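Local coordinates for cytochrome c-552/4 domain-containing protein (Ignicoccus hospitalis KIN4/I, PDB 4QO5) that probably transfers electrons through the eight c-type hemes of a membrane-associated octaheme cytochrome, at residues A[364-368]-A[378-382]; A[137-142]-A[457-461]; A[475-480]-A[496-501]. All coordinates share one frame; numbering follows the deposited sequence.

Interaction 1: A[364-368]-A[378-382]; sequences PMPIS and FLYAT
I367 and Y380 face each other as an isolated antiparallel beta bridge, a non-hydrogen-bonded pair whose CA atoms lie 4.7 Å apart, with a backbone hydrogen bond on either side. One runs from A381 N to P366 O (2.9 Å), the other from S368 N to L379 O (3.0 Å). The same two oxygens are brushed by alpha hydrogens, Y380 CA approaching P366 O and I367 CA approaching L379 O.

S368 adds a third bond from its side chain. With OG held between the backbone N and the carbonyl carbon (chi1 54°), the hydroxyl oxygen lies 3.0 Å from L379 N and accepts a nearly straight hydrogen bond from it, 166° at the hydrogen. The same hydroxyl is also bonded to A370 O, so S368 OG links both the facing chain and the start of the intervening loop. The CD1 edge of the F378 ring lies beside S368 OG, at 3.7 Å.

I367 extends its CG1-CD1 arm (chi2 169°) across F378. CD1 makes an off-centre CH-pi contact 4.1 Å from the ring centroid of F378, while CG1 rests on F378 CB. I367 CD1 also meets the Y380 ring at its edge, by CE1. At the other end of the contact A381 CB abuts M365 O.

F378 also meets the ring of Y321, and H323 of strand 323-324 packs on P366 and I367. Nine residues without helix or strand separate the two segments, and the side chain of P366 lies about 7 Å from a bound heme. The arrangement is that of an irregular loop pinched at its base by a single beta bridge, here close to one of the hemes.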
loop_
_atom_site.group_PDB
_atom_site.type_symbol
_atom_site.label_atom_id
_atom_site.label_comp_id
_atom_site.label_asym_id
_atom_site.label_seq_id
_atom_site.Cartn_x
_atom_site.Cartn_y
_atom_site.Cartn_z
ATOM N N PRO A 364 -5.806 29.260 18.487
ATOM C CA PRO A 364 -4.404 28.967 18.167
ATOM C C PRO A 364 -4.297 28.204 16.846
ATOM O O PRO A 364 -3.990 27.012 16.824
ATOM C CB PRO A 364 -3.953 28.098 19.344
ATOM C CG PRO A 364 -5.184 27.405 19.783
ATOM C CD PRO A 364 -6.337 28.357 19.523
ATOM N N MET A 365 -4.570 28.905 15.753
ATOM C CA MET A 365 -4.561 28.323 14.417
ATOM C C MET A 365 -3.936 29.338 13.473
ATOM O O MET A 365 -3.834 30.519 13.826
ATOM C CB MET A 365 -5.985 27.978 13.996
ATOM C CG MET A 365 -6.527 26.742 14.724
ATOM S SD MET A 365 -8.306 26.599 14.566
ATOM C CE MET A 365 -8.432 25.976 12.895
ATOM N N PRO A 366 -3.477 28.886 12.295
ATOM C CA PRO A 366 -2.791 29.804 11.377
ATOM C C PRO A 366 -3.741 30.658 10.554
ATOM O O PRO A 366 -3.341 31.701 10.017
ATOM C CB PRO A 366 -1.994 28.862 10.464
ATOM C CG PRO A 366 -2.710 27.540 10.543
ATOM C CD PRO A 366 -3.307 27.466 11.912
ATOM N N ILE A 367 -4.991 30.221 10.460
ATOM C CA ILE A 367 -5.952 30.866 9.572
ATOM C C ILE A 367 -7.344 30.820 10.216
ATOM O O ILE A 367 -7.636 29.919 11.011
ATOM C CB ILE A 367 -5.910 30.176 8.170
ATOM C CG1 ILE A 367 -6.704 30.959 7.122
ATOM C CG2 ILE A 367 -6.336 28.692 8.264
ATOM C CD1 ILE A 367 -6.473 30.465 5.688
ATOM N N SER A 368 -8.188 31.795 9.894
ATOM C CA SER A 368 -9.538 31.871 10.454
ATOM C C SER A 368 -10.429 30.716 9.976
ATOM O O SER A 368 -10.077 29.994 9.041
ATOM C CB SER A 368 -10.184 33.204 10.090
ATOM O OG SER A 368 -10.148 33.426 8.688
ATOM N N PHE A 378 -9.393 35.370 3.921
ATOM C CA PHE A 378 -9.217 34.823 5.263
ATOM C C PHE A 378 -8.386 35.782 6.107
ATOM O O PHE A 378 -7.708 36.658 5.578
ATOM C CB PHE A 378 -8.518 33.471 5.217
ATOM C CG PHE A 378 -9.362 32.370 4.643
ATOM C CD1 PHE A 378 -10.174 31.604 5.464
ATOM C CD2 PHE A 378 -9.341 32.098 3.279
ATOM C CE1 PHE A 378 -10.953 30.582 4.933
ATOM C CE2 PHE A 378 -10.118 31.079 2.748
ATOM C CZ PHE A 378 -10.922 30.321 3.580
ATOM N N LEU A 379 -8.450 35.614 7.421
ATOM C CA LEU A 379 -7.549 36.314 8.335
ATOM C C LEU A 379 -6.398 35.371 8.683
ATOM O O LEU A 379 -6.605 34.156 8.834
ATOM C CB LEU A 379 -8.294 36.744 9.598
ATOM C CG LEU A 379 -9.493 37.663 9.332
ATOM C CD1 LEU A 379 -10.344 37.833 10.578
ATOM C CD2 LEU A 379 -9.024 39.013 8.815
ATOM N N TYR A 380 -5.188 35.917 8.788
ATOM C CA TYR A 380 -4.012 35.098 9.074
ATOM C C TYR A 380 -3.538 35.376 10.492
ATOM O O TYR A 380 -3.740 36.468 11.022
ATOM C CB TYR A 380 -2.871 35.400 8.103
ATOM C CG TYR A 380 -3.134 35.073 6.649
ATOM C CD1 TYR A 380 -4.001 34.054 6.283
ATOM C CD2 TYR A 380 -2.490 35.784 5.639
ATOM C CE1 TYR A 380 -4.233 33.757 4.935
ATOM C CE2 TYR A 380 -2.709 35.499 4.303
ATOM C CZ TYR A 380 -3.582 34.487 3.955
ATOM O OH TYR A 380 -3.789 34.210 2.617
ATOM N N ALA A 381 -2.887 34.386 11.087
ATOM C CA ALA A 381 -2.456 34.456 12.479
ATOM C C ALA A 381 -1.347 35.468 12.687
ATOM O O ALA A 381 -0.616 35.804 11.756
ATOM C CB ALA A 381 -1.987 33.069 12.952
ATOM N N THR A 382 -1.218 35.932 13.925
ATOM C CA THR A 382 -0.057 36.701 14.345
ATOM C C THR A 382 0.716 35.928 15.415
ATOM O O THR A 382 0.228 34.937 15.960
ATOM C CB THR A 382 -0.461 38.070 14.914
ATOM O OG1 THR A 382 -1.462 37.887 15.921
ATOM C CG2 THR A 382 -1.028 38.957 13.813
#

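Interaction 2: A[137-142]-A[457-461]; sequences PIYRAL and PVTLF. With CA (calcium ion), chain J; NAG (2-acetamido-2-deoxy-beta-D-glucopyranose), chain K; HEC (heme c), chain E.
F461 and L142 meet at about a right angle where helix 137-147 packs against the calcium-binding loop that leads into helix 464-485. L142 CG is anti to the backbone N (chi1 -177°), which carries CD1 over one face of the F461 ring, off its centre toward the rim, in a CH-pi contact 4.0 Å from the centroid. The opposite face is covered by L460 CB, which stands over the ring centre, 3.7 Å above the plane. The phenyl group is thus clamped between a leucine of the helix and the leucine just before it in its own loop.

The far end of the ring reaches along the helix: CZ touches I138 CG2 at 4.1 Å, again with the side chains crossed, and CE2 lies near I138 O. One turn on, A141 offers just a methyl, and there the backbones come together. Its CB presses on P457 CB at 3.5 Å and also on P457 C and V458 N, bringing the CA atoms of A141 and V458 to 4.4 Å. I138 completes the apolar patch with CD1, which meets P457 CB and, more loosely, L460 CD1.

The loop holds its shape through two successive turns, L460 N bonded to P457 O and F461 N to V458 O. No hydrogen bond joins residues 137-142 and 457-461, so their union is apolar.

The helix also borders other groups. Y139 lays a ring face against the heme methyl CMA, L142 CG touches the heme methyl CMB, and P137, R140 and A141 border the glycan sugar. On the loop, the T459 side chain points away from the helix, while its carbonyl faces calcium, whose shell also includes H451 O and carboxylates of D462, E463 and E466. T459 O binds this calcium at 2.3 Å, and a water is 2.4 Å from the calcium.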
loop_
_atom_site.group_PDB
_atom_site.type_symbol
_atom_site.label_atom_id
_atom_site.label_comp_id
_atom_site.label_asym_id
_atom_site.label_seq_id
_atom_site.Cartn_x
_atom_site.Cartn_y
_atom_site.Cartn_z
ATOM N N PRO A 137 -4.101 23.846 22.561
ATOM C CA PRO A 137 -5.307 23.318 23.208
ATOM C C PRO A 137 -6.304 22.732 22.210
ATOM O O PRO A 137 -6.947 21.736 22.530
ATOM C CB PRO A 137 -5.888 24.534 23.942
ATOM C CG PRO A 137 -5.271 25.719 23.286
ATOM C CD PRO A 137 -3.912 25.285 22.819
ATOM N N ILE A 138 -6.417 23.322 21.023
ATOM C CA ILE A 138 -7.326 22.787 20.009
ATOM C C ILE A 138 -6.807 21.472 19.451
ATOM O O ILE A 138 -7.550 20.502 19.358
ATOM C CB ILE A 138 -7.551 23.783 18.845
ATOM C CG1 ILE A 138 -8.097 25.107 19.369
ATOM C CG2 ILE A 138 -8.505 23.192 17.805
ATOM C CD1 ILE A 138 -9.403 24.989 20.120
ATOM N N TYR A 139 -5.524 21.422 19.100
ATOM C CA TYR A 139 -4.986 20.200 18.511
ATOM C C TYR A 139 -4.944 19.087 19.548
ATOM O O TYR A 139 -5.143 17.919 19.224
ATOM C CB TYR A 139 -3.593 20.412 17.906
ATOM C CG TYR A 139 -3.549 21.506 16.845
ATOM C CD1 TYR A 139 -4.719 22.051 16.332
ATOM C CD2 TYR A 139 -2.335 21.990 16.366
ATOM C CE1 TYR A 139 -4.683 23.062 15.379
ATOM C CE2 TYR A 139 -2.289 22.995 15.403
ATOM C CZ TYR A 139 -3.466 23.524 14.920
ATOM O OH TYR A 139 -3.428 24.528 13.976
ATOM N N ARG A 140 -4.682 19.453 20.796
ATOM C CA ARG A 140 -4.662 18.454 21.861
ATOM C C ARG A 140 -6.055 17.878 22.096
ATOM O O ARG A 140 -6.205 16.704 22.469
ATOM C CB ARG A 140 -4.083 19.060 23.142
ATOM C CG ARG A 140 -4.107 18.142 24.344
ATOM C CD ARG A 140 -3.326 16.858 24.080
ATOM N NE ARG A 140 -3.098 16.106 25.313
ATOM C CZ ARG A 140 -2.211 16.457 26.241
ATOM N NH1 ARG A 140 -1.472 17.547 26.073
ATOM N NH2 ARG A 140 -2.058 15.717 27.332
ATOM N N ALA A 141 -7.075 18.701 21.874
ATOM C CA ALA A 141 -8.444 18.229 21.968
ATOM C C ALA A 141 -8.719 17.171 20.896
ATOM O O ALA A 141 -9.438 16.195 21.141
ATOM C CB ALA A 141 -9.411 19.386 21.850
ATOM N N LEU A 142 -8.133 17.359 19.715
ATOM C CA LEU A 142 -8.259 16.379 18.638
ATOM C C LEU A 142 -7.535 15.086 19.018
ATOM O O LEU A 142 -8.060 13.984 18.817
ATOM C CB LEU A 142 -7.710 16.938 17.325
ATOM C CG LEU A 142 -7.862 16.009 16.109
ATOM C CD1 LEU A 142 -9.324 15.635 15.906
ATOM C CD2 LEU A 142 -7.301 16.679 14.863
ATOM N N PRO A 457 -12.876 22.033 24.329
ATOM C CA PRO A 457 -12.602 21.804 22.900
ATOM C C PRO A 457 -12.686 20.339 22.432
ATOM O O PRO A 457 -12.816 20.101 21.230
ATOM C CB PRO A 457 -11.170 22.326 22.722
ATOM C CG PRO A 457 -10.885 23.151 23.907
ATOM C CD PRO A 457 -11.732 22.650 25.026
ATOM N N VAL A 458 -12.613 19.369 23.335
ATOM C CA VAL A 458 -12.759 17.983 22.899
ATOM C C VAL A 458 -14.138 17.775 22.258
ATOM O O VAL A 458 -14.312 16.902 21.413
ATOM C CB VAL A 458 -12.520 16.983 24.063
ATOM C CG1 VAL A 458 -13.632 17.093 25.096
ATOM C CG2 VAL A 458 -12.412 15.553 23.534
ATOM N N THR A 459 -15.108 18.607 22.647
ATOM C CA THR A 459 -16.475 18.510 22.136
ATOM C C THR A 459 -16.608 18.940 20.680
ATOM O O THR A 459 -17.679 18.801 20.080
ATOM C CB THR A 459 -17.455 19.361 22.975
ATOM O OG1 THR A 459 -17.130 20.757 22.832
ATOM C CG2 THR A 459 -17.385 18.963 24.431
ATOM N N LEU A 460 -15.530 19.477 20.116
ATOM C CA LEU A 460 -15.506 19.834 18.702
ATOM C C LEU A 460 -15.366 18.601 17.826
ATOM O O LEU A 460 -15.731 18.638 16.655
ATOM C CB LEU A 460 -14.336 20.767 18.401
ATOM C CG LEU A 460 -14.398 22.157 19.027
ATOM C CD1 LEU A 460 -13.021 22.807 18.993
ATOM C CD2 LEU A 460 -15.419 22.995 18.256
ATOM N N PHE A 461 -14.844 17.515 18.405
ATOM C CA PHE A 461 -14.324 16.405 17.619
ATOM C C PHE A 461 -14.806 15.042 18.108
ATOM O O PHE A 461 -14.282 14.020 17.666
ATOM C CB PHE A 461 -12.788 16.371 17.681
ATOM C CG PHE A 461 -12.125 17.674 17.338
ATOM C CD1 PHE A 461 -12.235 18.210 16.062
ATOM C CD2 PHE A 461 -11.357 18.339 18.281
ATOM C CE1 PHE A 461 -11.616 19.402 15.748
ATOM C CE2 PHE A 461 -10.740 19.523 17.977
ATOM C CZ PHE A 461 -10.862 20.057 16.706
HETATM CA CA CA J . -19.424 17.323 19.951
HETATM C C1 NAG K . -5.911 16.262 27.216
HETATM C C2 NAG K . -6.702 17.386 27.787
HETATM C C3 NAG K . -6.149 17.711 29.165
HETATM C C4 NAG K . -6.178 16.452 30.042
HETATM C C5 NAG K . -5.565 15.246 29.315
HETATM C C6 NAG K . -5.767 13.937 30.046
HETATM C C7 NAG K . -7.684 18.932 26.132
HETATM C C8 NAG K . -7.455 20.165 25.306
HETATM N N2 NAG K . -6.665 18.554 26.914
HETATM O O3 NAG K . -6.898 18.773 29.741
HETATM O O4 NAG K . -5.427 16.653 31.230
HETATM O O5 NAG K . -6.127 15.089 28.004
HETATM O O6 NAG K . -7.073 13.827 30.594
HETATM O O7 NAG K . -8.752 18.321 26.096
HETATM FE FE HEC E . 0.088 14.345 12.974
HETATM C CHA HEC E . 1.027 17.333 11.454
HETATM C CHB HEC E . -2.405 16.040 14.592
HETATM C CHC HEC E . -1.034 11.402 14.360
HETATM C CHD HEC E . 2.187 12.609 10.948
HETATM N NA HEC E . -0.577 16.299 12.959
HETATM C C1A HEC E . 0.008 17.394 12.370
HETATM C C2A HEC E . -0.635 18.588 12.882
HETATM C C3A HEC E . -1.580 18.198 13.735
HETATM C C4A HEC E . -1.565 16.764 13.796
HETATM C CMA HEC E . -2.574 19.053 14.547
HETATM C CAA HEC E . -0.277 20.049 12.522
HETATM C CBA HEC E . 0.565 20.543 13.704
HETATM C CGA HEC E . 1.116 21.936 13.496
HETATM O O1A HEC E . 0.692 22.871 14.224
HETATM O O2A HEC E . 1.979 22.108 12.604
HETATM N NB HEC E . -1.382 13.857 14.226
HETATM C C1B HEC E . -2.338 14.683 14.765
HETATM C C2B HEC E . -3.202 13.927 15.632
HETATM C C3B HEC E . -2.859 12.639 15.496
HETATM C C4B HEC E . -1.675 12.578 14.673
HETATM C CMB HEC E . -4.437 14.537 16.342
HETATM C CAB HEC E . -3.456 11.333 16.068
HETATM C CBB HEC E . -4.924 11.297 16.544
HETATM N NC HEC E . 0.419 12.395 12.706
HETATM C C1C HEC E . -0.036 11.316 13.429
HETATM C C2C HEC E . 0.813 10.174 13.153
HETATM C C3C HEC E . 1.546 10.554 12.096
HETATM C C4C HEC E . 1.411 11.945 11.875
HETATM C CMC HEC E . 0.461 8.750 13.658
HETATM C CAC HEC E . 2.558 9.896 11.174
HETATM C CBC HEC E . 1.958 8.590 10.571
HETATM N ND HEC E . 1.406 14.884 11.453
HETATM C C1D HEC E . 2.157 13.972 10.733
HETATM C C2D HEC E . 2.878 14.668 9.701
HETATM C C3D HEC E . 2.507 16.137 9.843
HETATM C C4D HEC E . 1.591 16.181 10.955
HETATM C CMD HEC E . 3.825 14.051 8.669
HETATM C CAD HEC E . 2.972 17.323 8.964
HETATM C CBD HEC E . 2.185 17.236 7.660
HETATM C CGD HEC E . 2.390 18.463 6.813
HETATM O O1D HEC E . 2.090 18.388 5.596
HETATM O O2D HEC E . 2.848 19.504 7.335
HETATM O O HOH W 1 -1.513 13.923 11.078
HETATM O O HOH W 2 -19.758 16.972 22.278
#

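Interaction 3: A[475-480]-A[496-501]; sequences FYSNSI and RGWYQL
Y476 lies alongside R496, Q500 and L501. Its CB lies 3.8 Å from R496 O and about as close to L501 CB. With CG anti to the carbonyl carbon (chi1 -52°), the ring runs out with R496 at its edge and Q500 over one face: CD1 comes to 3.4 Å from R496 O, and CE1 touches R496 CD. Q500 CB makes a CH-pi contact 3.7 Å from the centroid of the Y476 ring. On the other side of the ring's rim, CD2 and CE2 pass Q500 O. At the tip, Y476 OH comes no closer than 4.1 Å to Q500 OE1, too far for a hydrogen bond; that amide is fixed through NE2 by F494 O.

R496 O is buried without a hydrogen-bond partner; Y476 CA-H points at it (3.3 Å from CA, 158° at the hydrogen) and S479 CB crowds it. S479 OG donates to F475 O and meets R496 CG, whereas the guanidinium end reaches a salt bridge with D241.

I480 closes the contact, its CD1 centred over the five-membered ring of W498 and also touching L501 CD2.

Here helix 464-485, with a pi-type turn at 475-477, receives the start of helix 498-520, with G497 at its N-cap position. Helix 413-447 packs on both through T430 and A433, and Q426 bonds W498 NE1; Y499 OH is hydrogen-bonded to E471 of the second subunit.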
loop_
_atom_site.group_PDB
_atom_site.type_symbol
_atom_site.label_atom_id
_atom_site.label_comp_id
_atom_site.label_asym_id
_atom_site.label_seq_id
_atom_site.Cartn_x
_atom_site.Cartn_y
_atom_site.Cartn_z
ATOM N N PHE A 475 -8.155 14.469 5.897
ATOM C CA PHE A 475 -7.868 13.377 4.965
ATOM C C PHE A 475 -7.983 13.836 3.509
ATOM O O PHE A 475 -7.028 13.756 2.746
ATOM C CB PHE A 475 -8.816 12.181 5.157
ATOM C CG PHE A 475 -8.683 11.471 6.486
ATOM C CD1 PHE A 475 -7.713 11.825 7.402
ATOM C CD2 PHE A 475 -9.553 10.428 6.794
ATOM C CE1 PHE A 475 -7.606 11.154 8.614
ATOM C CE2 PHE A 475 -9.452 9.756 7.999
ATOM C CZ PHE A 475 -8.477 10.125 8.908
ATOM N N TYR A 476 -9.161 14.302 3.131
ATOM C CA TYR A 476 -9.488 14.413 1.700
ATOM C C TYR A 476 -8.884 15.661 1.049
ATOM O O TYR A 476 -8.228 15.560 0.009
ATOM C CB TYR A 476 -11.004 14.319 1.481
ATOM C CG TYR A 476 -11.585 13.091 2.163
ATOM C CD1 TYR A 476 -10.901 11.880 2.147
ATOM C CD2 TYR A 476 -12.793 13.154 2.846
ATOM C CE1 TYR A 476 -11.409 10.760 2.784
ATOM C CE2 TYR A 476 -13.305 12.028 3.497
ATOM C CZ TYR A 476 -12.614 10.844 3.455
ATOM O OH TYR A 476 -13.134 9.729 4.088
ATOM N N SER A 477 -9.068 16.822 1.674
ATOM C CA SER A 477 -8.502 18.053 1.108
ATOM C C SER A 477 -6.991 17.925 1.111
ATOM O O SER A 477 -6.337 18.275 0.137
ATOM C CB SER A 477 -8.941 19.299 1.875
ATOM O OG SER A 477 -10.337 19.509 1.761
ATOM N N ASN A 478 -6.437 17.405 2.207
ATOM C CA ASN A 478 -4.996 17.183 2.268
ATOM C C ASN A 478 -4.496 16.282 1.144
ATOM O O ASN A 478 -3.500 16.581 0.494
ATOM C CB ASN A 478 -4.596 16.571 3.608
ATOM C CG ASN A 478 -4.563 17.596 4.731
ATOM O OD1 ASN A 478 -4.766 18.798 4.513
ATOM N ND2 ASN A 478 -4.313 17.120 5.943
ATOM N N SER A 479 -5.174 15.161 0.935
ATOM C CA SER A 479 -4.743 14.223 -0.092
ATOM C C SER A 479 -4.793 14.856 -1.477
ATOM O O SER A 479 -3.899 14.646 -2.303
ATOM C CB SER A 479 -5.587 12.950 -0.059
ATOM O OG SER A 479 -5.262 12.172 1.081
ATOM N N ILE A 480 -5.834 15.639 -1.727
ATOM C CA ILE A 480 -5.973 16.292 -3.032
ATOM C C ILE A 480 -4.826 17.262 -3.289
ATOM O O ILE A 480 -4.245 17.297 -4.379
ATOM C CB ILE A 480 -7.324 17.031 -3.139
ATOM C CG1 ILE A 480 -8.463 16.013 -3.201
ATOM C CG2 ILE A 480 -7.364 17.933 -4.397
ATOM C CD1 ILE A 480 -9.828 16.606 -2.885
ATOM N N ARG A 496 -8.707 8.707 -1.804
ATOM C CA ARG A 496 -8.740 9.636 -0.670
ATOM C C ARG A 496 -8.935 11.069 -1.171
ATOM O O ARG A 496 -8.676 12.016 -0.461
ATOM C CB ARG A 496 -7.434 9.534 0.128
ATOM C CG ARG A 496 -7.568 9.835 1.627
ATOM C CD ARG A 496 -8.335 8.717 2.347
ATOM N NE ARG A 496 -7.560 7.483 2.440
ATOM C CZ ARG A 496 -8.061 6.326 2.862
ATOM N NH1 ARG A 496 -9.332 6.254 3.227
ATOM N NH2 ARG A 496 -7.297 5.246 2.922
ATOM N N GLY A 497 -9.413 11.218 -2.399
ATOM C CA GLY A 497 -9.418 12.527 -3.044
ATOM C C GLY A 497 -10.787 13.092 -3.350
ATOM O O GLY A 497 -11.674 13.040 -2.502
ATOM N N TRP A 498 -10.957 13.654 -4.555
ATOM C CA TRP A 498 -12.185 14.378 -4.885
ATOM C C TRP A 498 -13.452 13.569 -4.676
ATOM O O TRP A 498 -14.455 14.094 -4.188
ATOM C CB TRP A 498 -12.150 14.954 -6.318
ATOM C CG TRP A 498 -11.467 16.285 -6.349
ATOM C CD1 TRP A 498 -10.264 16.583 -6.927
ATOM C CD2 TRP A 498 -11.924 17.488 -5.729
ATOM N NE1 TRP A 498 -9.957 17.908 -6.721
ATOM C CE2 TRP A 498 -10.957 18.480 -5.977
ATOM C CE3 TRP A 498 -13.058 17.823 -4.978
ATOM C CZ2 TRP A 498 -11.083 19.789 -5.499
ATOM C CZ3 TRP A 498 -13.184 19.131 -4.510
ATOM C CH2 TRP A 498 -12.204 20.092 -4.775
ATOM N N TYR A 499 -13.419 12.295 -5.055
ATOM C CA TYR A 499 -14.596 11.463 -4.907
ATOM C C TYR A 499 -14.967 11.357 -3.428
ATOM O O TYR A 499 -16.137 11.480 -3.058
ATOM C CB TYR A 499 -14.393 10.068 -5.529
ATOM C CG TYR A 499 -15.523 9.146 -5.151
ATOM C CD1 TYR A 499 -16.701 9.108 -5.894
ATOM C CD2 TYR A 499 -15.428 8.345 -4.019
ATOM C CE1 TYR A 499 -17.747 8.288 -5.512
ATOM C CE2 TYR A 499 -16.459 7.539 -3.633
ATOM C CZ TYR A 499 -17.611 7.504 -4.377
ATOM O OH TYR A 499 -18.624 6.676 -3.959
ATOM N N GLN A 500 -13.964 11.143 -2.582
ATOM C CA GLN A 500 -14.225 10.986 -1.151
ATOM C C GLN A 500 -14.716 12.287 -0.538
ATOM O O GLN A 500 -15.604 12.284 0.327
ATOM C CB GLN A 500 -12.986 10.476 -0.414
ATOM C CG GLN A 500 -12.537 9.095 -0.872
ATOM C CD GLN A 500 -13.507 7.992 -0.463
ATOM O OE1 GLN A 500 -14.329 8.171 0.437
ATOM N NE2 GLN A 500 -13.429 6.859 -1.144
ATOM N N LEU A 501 -14.148 13.401 -0.997
ATOM C CA LEU A 501 -14.515 14.704 -0.454
ATOM C C LEU A 501 -15.974 15.022 -0.799
ATOM O O LEU A 501 -16.750 15.424 0.067
ATOM C CB LEU A 501 -13.579 15.792 -0.985
ATOM C CG LEU A 501 -13.800 17.239 -0.542
ATOM C CD1 LEU A 501 -14.018 17.311 0.953
ATOM C CD2 LEU A 501 -12.599 18.098 -0.939
#

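How the interactions relate
Interactions 1 and 2 touch: Y139 OH lies 3.6 Å from P366 CD, and P364 packs on I138, so the 364-368 loop and helix 137-147 share one wall beside a heme. Interaction 3 stands apart, its centre about 22 Å from that of interaction 2, yet the 457-461 loop leads into helix 464-485, on which 475-480 lies. Interactions 1 and 3 are largely buried; interaction 2 is only partly so, with glycan and calcium at its margins. Backbone hydrogen bonds join the segments in interaction 1 alone. Interaction 2 is apolar, while interaction 3 adds a CA-H...O contact to a buried carbonyl and alone borders other subunits.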